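Local coordinates for lipopolysaccharide biosynthesis protein wbpB (Thermus thermophilus, PDB 3O9Z) that acts as an NAD-dependent dehydrogenase in the biosynthesis of the lipopolysaccharide sugar 2,3-diacetamido-2,3-dideoxy-D-mannuronic acid, and binds 2-oxoglutarate, at residues Y86-I89 and R90-L93; K116-E119 and A120-G123. All blocks are in the same frame, centred on the assembly; numbering follows the deposited sequence. Where two conformers were deposited one is given.

Contact 1: residues Y86-I89 and R90-L93; sequences YPQI and RMAL. With NAD (nicotinamide-adenine-dinucleotide), chain E.
The backbone N-H groups of Arg90, Met91, Ala92 and Leu93 bond in turn to the carbonyls of Tyr86, Pro87, Gln88 and Ile89, the i to i+4 ladder of helix 85-94. Tyr86 and Arg90 run side by side along this turn. Chi1 of Arg90 (-69°), with CG anti to the carbonyl carbon, brings CG over one face of the tyrosine ring, a CH-pi contact 4.1 Å from the centroid. Bends at chi2 and chi3 then carry the guanidinium round to the phenol, where Arg90 NH2 donates to Tyr86 OH at 2.7 Å. The hydroxyl lies close to the guanidinium plane, while the ring is turned 76° from that plane. The same guanidinium forms salt bridges with Glu64 and Asp65 of the second subunit. Ile89 CG2 approaches Leu93 CD1 at 4.2 Å, and Ile89 also packs on the flanking strands of this Rossmann beta-alpha-beta unit, 75-78 and 98-101. Gln88 extends its chain beyond CG to the cofactor, placing NE2 3.1 Å from N1A of the NAD adenine. NE2 hydrogen-bonds to Glu57 OE1 of the second subunit, and Gln88 OE1 is held by Thr9 OG1 and Ser80 OG. With both ends of the amide engaged, its flip is probably settled, nitrogen toward the adenine; likewise, phenol and carboxylates are likely to fix the rotation of the Arg90 guanidinium, tying the helix to the subunit interface.

Contact 2: residues K116-E119 and A120-G123; sequences KELE and ARTG
Thr122 turns its hydroxyl back onto the preceding turn of the helix, where OG1 donates to Leu118 O at 2.9 Å. Chi1 of 70° sets OG1 between the backbone N and the carbonyl carbon, which brings it within bonding distance of this carbonyl. The same oxygen also accepts from Thr122 N, and the two donors come at it from opposite faces of the carbonyl plane. CG2 of the threonine rests against Leu118 O as well, at 3.3 Å. OG1 in turn accepts from Arg124 N, so one hydroxyl bridges the last helical turn and the chain that leaves it. An alanine here would keep the backbone bond but is likely to leave Arg124 N without this acceptor and Leu118 O with one donor fewer. Gly123 follows with positive phi (63°), a backbone shape that favours glycine, and its N makes a weak bond to Glu119 O. This is the C-terminal end of helix 109-122, the crossover helix between strands 98-101 and 126-128 of the Rossmann domain. Glu119 is extended beyond CG; its OE2 reaches the start of strand 126-128, bonded by Val126 N, and pairs with Arg125 NE just before it. Leu118 and Arg121 lie alongside each other and point the same way; CD2 of the leucine comes obliquely to the guanidinium, 3.8 Å from NH1. The backbone of Arg121 is held by its N, which bonds to Glu117 O at 3.0 Å. Its side chain is straight through chi1 and chi2 and then bends at chi3, and NH1 forms a salt bridge with Asp68 of the second subunit.

Both contacts are local, each within one helix or at its end, on neighbouring crossover helices of one Rossmann domain whose units share strand 98-101. Contact 1 is buried and close to the cofactor; contact 2 is a surface contact at a helix terminus, about 11 Å away between centres. Their helices pack directly, with Leu93 CD1 3.9 Å from Leu118 CB and the Leu93 carbonyl oxygen against Thr122 CG2. In 86-93 the polar groups serve NAD and the second subunit, amid apolar cover from the strands. In 116-123 they mainly close the helix and bind the chain following it, although Arg121, like Arg90, carries an ion pair to the second subunit.

Contact 1: residues Y86-I89 and R90-L93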
loop_
_atom_site.group_PDB
_atom_site.type_symbol
_atom_site.label_atom_id
_atom_site.label_comp_id
_atom_site.label_asym_id
_atom_site.label_seq_id
_atom_site.Cartn_x
_atom_site.Cartn_y
_atom_site.Cartn_z
ATOM N N TYR A 86 2.233 -19.779 5.527
ATOM C CA TYR A 86 1.694 -20.495 6.716
ATOM C C TYR A 86 0.249 -20.008 7.019
ATOM O O TYR A 86 -0.642 -20.889 7.087
ATOM C CB TYR A 86 2.630 -20.309 7.919
ATOM C CG TYR A 86 2.023 -20.840 9.207
ATOM C CD1 TYR A 86 1.846 -22.203 9.352
ATOM C CD2 TYR A 86 1.722 -19.988 10.249
ATOM C CE1 TYR A 86 1.307 -22.713 10.534
ATOM C CE2 TYR A 86 1.181 -20.488 11.455
ATOM C CZ TYR A 86 1.040 -21.859 11.554
ATOM O OH TYR A 86 0.540 -22.406 12.745
ATOM N N PRO A 87 0.036 -18.677 7.237
ATOM C CA PRO A 87 -1.339 -18.299 7.643
ATOM C C PRO A 87 -2.352 -18.492 6.535
ATOM O O PRO A 87 -3.558 -18.609 6.856
ATOM C CB PRO A 87 -1.212 -16.864 8.137
ATOM C CG PRO A 87 0.028 -16.356 7.362
ATOM C CD PRO A 87 0.977 -17.559 7.416
ATOM N N GLN A 88 -1.955 -18.446 5.254
ATOM C CA GLN A 88 -2.859 -18.727 4.154
ATOM C C GLN A 88 -3.205 -20.198 3.988
ATOM O O GLN A 88 -4.301 -20.567 3.586
ATOM C CB GLN A 88 -2.459 -18.088 2.793
ATOM C CG GLN A 88 -2.462 -16.575 2.901
ATOM C CD GLN A 88 -2.241 -15.884 1.589
ATOM O OE1 GLN A 88 -1.611 -16.400 0.673
ATOM N NE2 GLN A 88 -2.852 -14.701 1.497
ATOM N N ILE A 89 -2.222 -21.051 4.307
ATOM C CA ILE A 89 -2.509 -22.476 4.427
ATOM C C ILE A 89 -3.427 -22.700 5.653
ATOM O O ILE A 89 -4.397 -23.438 5.478
ATOM C CB ILE A 89 -1.200 -23.245 4.623
ATOM C CG1 ILE A 89 -0.330 -23.238 3.346
ATOM C CG2 ILE A 89 -1.536 -24.686 5.055
ATOM C CD1 ILE A 89 1.166 -23.497 3.682
ATOM N N ARG A 90 -3.268 -21.977 6.757
ATOM C CA ARG A 90 -4.217 -22.148 7.898
ATOM C C ARG A 90 -5.611 -21.721 7.396
ATOM O O ARG A 90 -6.627 -22.321 7.785
ATOM C CB ARG A 90 -3.816 -21.257 9.066
ATOM C CG ARG A 90 -2.513 -21.715 9.722
ATOM C CD ARG A 90 -2.696 -22.713 10.806
ATOM N NE ARG A 90 -3.616 -22.259 11.851
ATOM C CZ ARG A 90 -3.255 -21.744 13.026
ATOM N NH1 ARG A 90 -4.193 -21.405 13.902
ATOM N NH2 ARG A 90 -1.986 -21.587 13.398
ATOM N N MET A 91 -5.717 -20.690 6.555
ATOM C CA MET A 91 -7.016 -20.243 6.050
ATOM C C MET A 91 -7.626 -21.332 5.168
ATOM O O MET A 91 -8.835 -21.650 5.302
ATOM C CB MET A 91 -6.816 -18.949 5.248
ATOM C CG MET A 91 -8.052 -18.458 4.456
ATOM S SD MET A 91 -7.849 -16.712 3.839
ATOM C CE MET A 91 -6.492 -16.810 2.657
ATOM N N ALA A 92 -6.866 -21.884 4.221
ATOM C CA ALA A 92 -7.340 -22.946 3.356
ATOM C C ALA A 92 -7.949 -24.052 4.261
ATOM O O ALA A 92 -9.105 -24.482 4.046
ATOM C CB ALA A 92 -6.211 -23.527 2.506
ATOM N N LEU A 93 -7.176 -24.481 5.239
ATOM C CA LEU A 93 -7.608 -25.652 6.023
ATOM C C LEU A 93 -8.885 -25.319 6.780
ATOM O O LEU A 93 -9.774 -26.190 6.958
ATOM C CB LEU A 93 -6.494 -26.181 6.939
ATOM C CG LEU A 93 -5.154 -26.573 6.319
ATOM C CD1 LEU A 93 -4.182 -27.052 7.386
ATOM C CD2 LEU A 93 -5.314 -27.594 5.199
HETATM P PA NAD E . 5.818 -10.968 -6.403
HETATM O O1A NAD E . 5.957 -10.757 -7.864
HETATM O O2A NAD E . 6.343 -9.954 -5.374
HETATM O O5B NAD E . 4.257 -11.160 -6.263
HETATM C C5B NAD E . 3.798 -11.300 -4.947
HETATM C C4B NAD E . 2.275 -11.024 -4.939
HETATM O O4B NAD E . 1.700 -11.336 -3.644
HETATM C C3B NAD E . 2.051 -9.498 -5.131
HETATM O O3B NAD E . 1.181 -9.231 -6.250
HETATM C C2B NAD E . 1.489 -9.014 -3.783
HETATM O O2B NAD E . 0.578 -7.909 -3.872
HETATM C C1B NAD E . 0.728 -10.314 -3.389
HETATM N N9A NAD E . 0.407 -10.308 -1.938
HETATM C C8A NAD E . 0.898 -9.643 -0.857
HETATM N N7A NAD E . 0.218 -9.958 0.243
HETATM C C5A NAD E . -0.810 -10.787 -0.133
HETATM C C6A NAD E . -1.897 -11.446 0.556
HETATM N N6A NAD E . -2.090 -11.237 1.895
HETATM N N1A NAD E . -2.637 -12.203 -0.246
HETATM C C2A NAD E . -2.531 -12.449 -1.545
HETATM N N3A NAD E . -1.535 -11.818 -2.219
HETATM C C4A NAD E . -0.702 -11.050 -1.509
HETATM O O3 NAD E . 6.476 -12.377 -6.029
HETATM P PN NAD E . 6.595 -13.719 -6.823
HETATM O O1N NAD E . 7.986 -13.794 -7.451
HETATM O O2N NAD E . 5.389 -13.916 -7.699
HETATM O O5D NAD E . 6.700 -14.810 -5.661
HETATM C C5D NAD E . 5.449 -15.266 -5.211
HETATM C C4D NAD E . 5.720 -16.604 -4.500
HETATM O O4D NAD E . 6.100 -17.523 -5.549
HETATM C C3D NAD E . 6.841 -16.601 -3.450
HETATM O O3D NAD E . 6.474 -17.621 -2.467
HETATM C C2D NAD E . 8.022 -17.150 -4.267
HETATM O O2D NAD E . 8.961 -17.846 -3.462
HETATM C C1D NAD E . 7.403 -18.087 -5.312
HETATM N N1N NAD E . 8.199 -18.200 -6.533
HETATM C C2N NAD E . 8.467 -19.393 -7.020
HETATM C C3N NAD E . 9.192 -19.625 -8.171
HETATM C C7N NAD E . 9.450 -21.035 -8.517
HETATM O O7N NAD E . 8.716 -21.961 -8.111
HETATM N N7N NAD E . 10.433 -21.208 -9.392
HETATM C C4N NAD E . 9.648 -18.502 -8.875
HETATM C C5N NAD E . 9.272 -17.252 -8.381
HETATM C C6N NAD E . 8.530 -17.092 -7.214
#

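Contact 2: residues K116-E119 and A120-G123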
loop_
_atom_site.group_PDB
_atom_site.type_symbol
_atom_site.label_atom_id
_atom_site.label_comp_id
_atom_site.label_asym_id
_atom_site.label_seq_id
_atom_site.Cartn_x
_atom_site.Cartn_y
_atom_site.Cartn_z
ATOM N N LYS A 116 0.862 -30.004 10.628
ATOM C CA LYS A 116 0.554 -31.418 10.789
ATOM C C LYS A 116 -0.650 -31.599 11.727
ATOM O O LYS A 116 -1.570 -32.341 11.439
ATOM C CB LYS A 116 1.809 -32.141 11.306
ATOM C CG LYS A 116 2.912 -32.290 10.267
ATOM C CD LYS A 116 2.547 -33.267 9.168
ATOM C CE LYS A 116 2.690 -34.713 9.651
ATOM N NZ LYS A 116 2.520 -35.693 8.534
ATOM N N GLU A 117 -0.661 -30.837 12.819
ATOM C CA GLU A 117 -1.795 -30.920 13.767
ATOM C C GLU A 117 -3.089 -30.515 13.058
ATOM O O GLU A 117 -4.168 -31.072 13.325
ATOM C CB GLU A 117 -1.535 -30.015 14.981
ATOM C CG GLU A 117 -0.421 -30.570 15.869
ATOM C CD GLU A 117 -0.072 -29.671 17.042
ATOM O OE1 GLU A 117 -0.748 -28.635 17.245
ATOM O OE2 GLU A 117 0.868 -30.035 17.785
ATOM N N LEU A 118 -3.023 -29.480 12.215
ATOM C CA LEU A 118 -4.246 -28.906 11.681
ATOM C C LEU A 118 -4.746 -29.769 10.521
ATOM O O LEU A 118 -5.952 -29.857 10.241
ATOM C CB LEU A 118 -3.966 -27.455 11.258
ATOM C CG LEU A 118 -3.894 -26.503 12.457
ATOM C CD1 LEU A 118 -3.330 -25.116 12.085
ATOM C CD2 LEU A 118 -5.289 -26.395 13.070
ATOM N N GLU A 119 -3.846 -30.481 9.863
ATOM C CA GLU A 119 -4.245 -31.460 8.841
ATOM C C GLU A 119 -5.061 -32.572 9.563
ATOM O O GLU A 119 -6.057 -33.027 9.021
ATOM C CB GLU A 119 -3.005 -32.148 8.259
ATOM C CG GLU A 119 -2.327 -31.414 7.078
ATOM C CD GLU A 119 -1.350 -32.312 6.306
ATOM O OE1 GLU A 119 -0.851 -33.337 6.860
ATOM O OE2 GLU A 119 -1.108 -32.035 5.115
ATOM N N ALA A 120 -4.614 -32.998 10.740
ATOM C CA ALA A 120 -5.348 -33.982 11.552
ATOM C C ALA A 120 -6.691 -33.488 12.052
ATOM O O ALA A 120 -7.680 -34.237 12.098
ATOM C CB ALA A 120 -4.493 -34.454 12.712
ATOM N N ARG A 121 -6.766 -32.215 12.424
ATOM C CA ARG A 121 -8.037 -31.677 12.896
ATOM C C ARG A 121 -9.043 -31.544 11.770
ATOM O O ARG A 121 -10.250 -31.764 11.990
ATOM C CB ARG A 121 -7.851 -30.335 13.592
ATOM C CG ARG A 121 -9.174 -29.596 13.792
ATOM C CD ARG A 121 -8.937 -28.337 14.607
ATOM N NE ARG A 121 -8.265 -28.665 15.863
ATOM C CZ ARG A 121 -7.563 -27.792 16.576
ATOM N NH1 ARG A 121 -7.449 -26.541 16.149
ATOM N NH2 ARG A 121 -6.983 -28.166 17.712
ATOM N N THR A 122 -8.593 -31.124 10.583
ATOM C CA THR A 122 -9.450 -30.752 9.471
ATOM C C THR A 122 -9.627 -31.803 8.432
ATOM O O THR A 122 -10.546 -31.687 7.607
ATOM C CB THR A 122 -8.943 -29.511 8.677
ATOM O OG1 THR A 122 -7.737 -29.845 7.932
ATOM C CG2 THR A 122 -8.799 -28.345 9.657
ATOM N N GLY A 123 -8.843 -32.882 8.487
ATOM C CA GLY A 123 -8.887 -33.836 7.373
ATOM C C GLY A 123 -8.466 -33.368 6.012
ATOM O O GLY A 123 -8.678 -34.043 5.014
#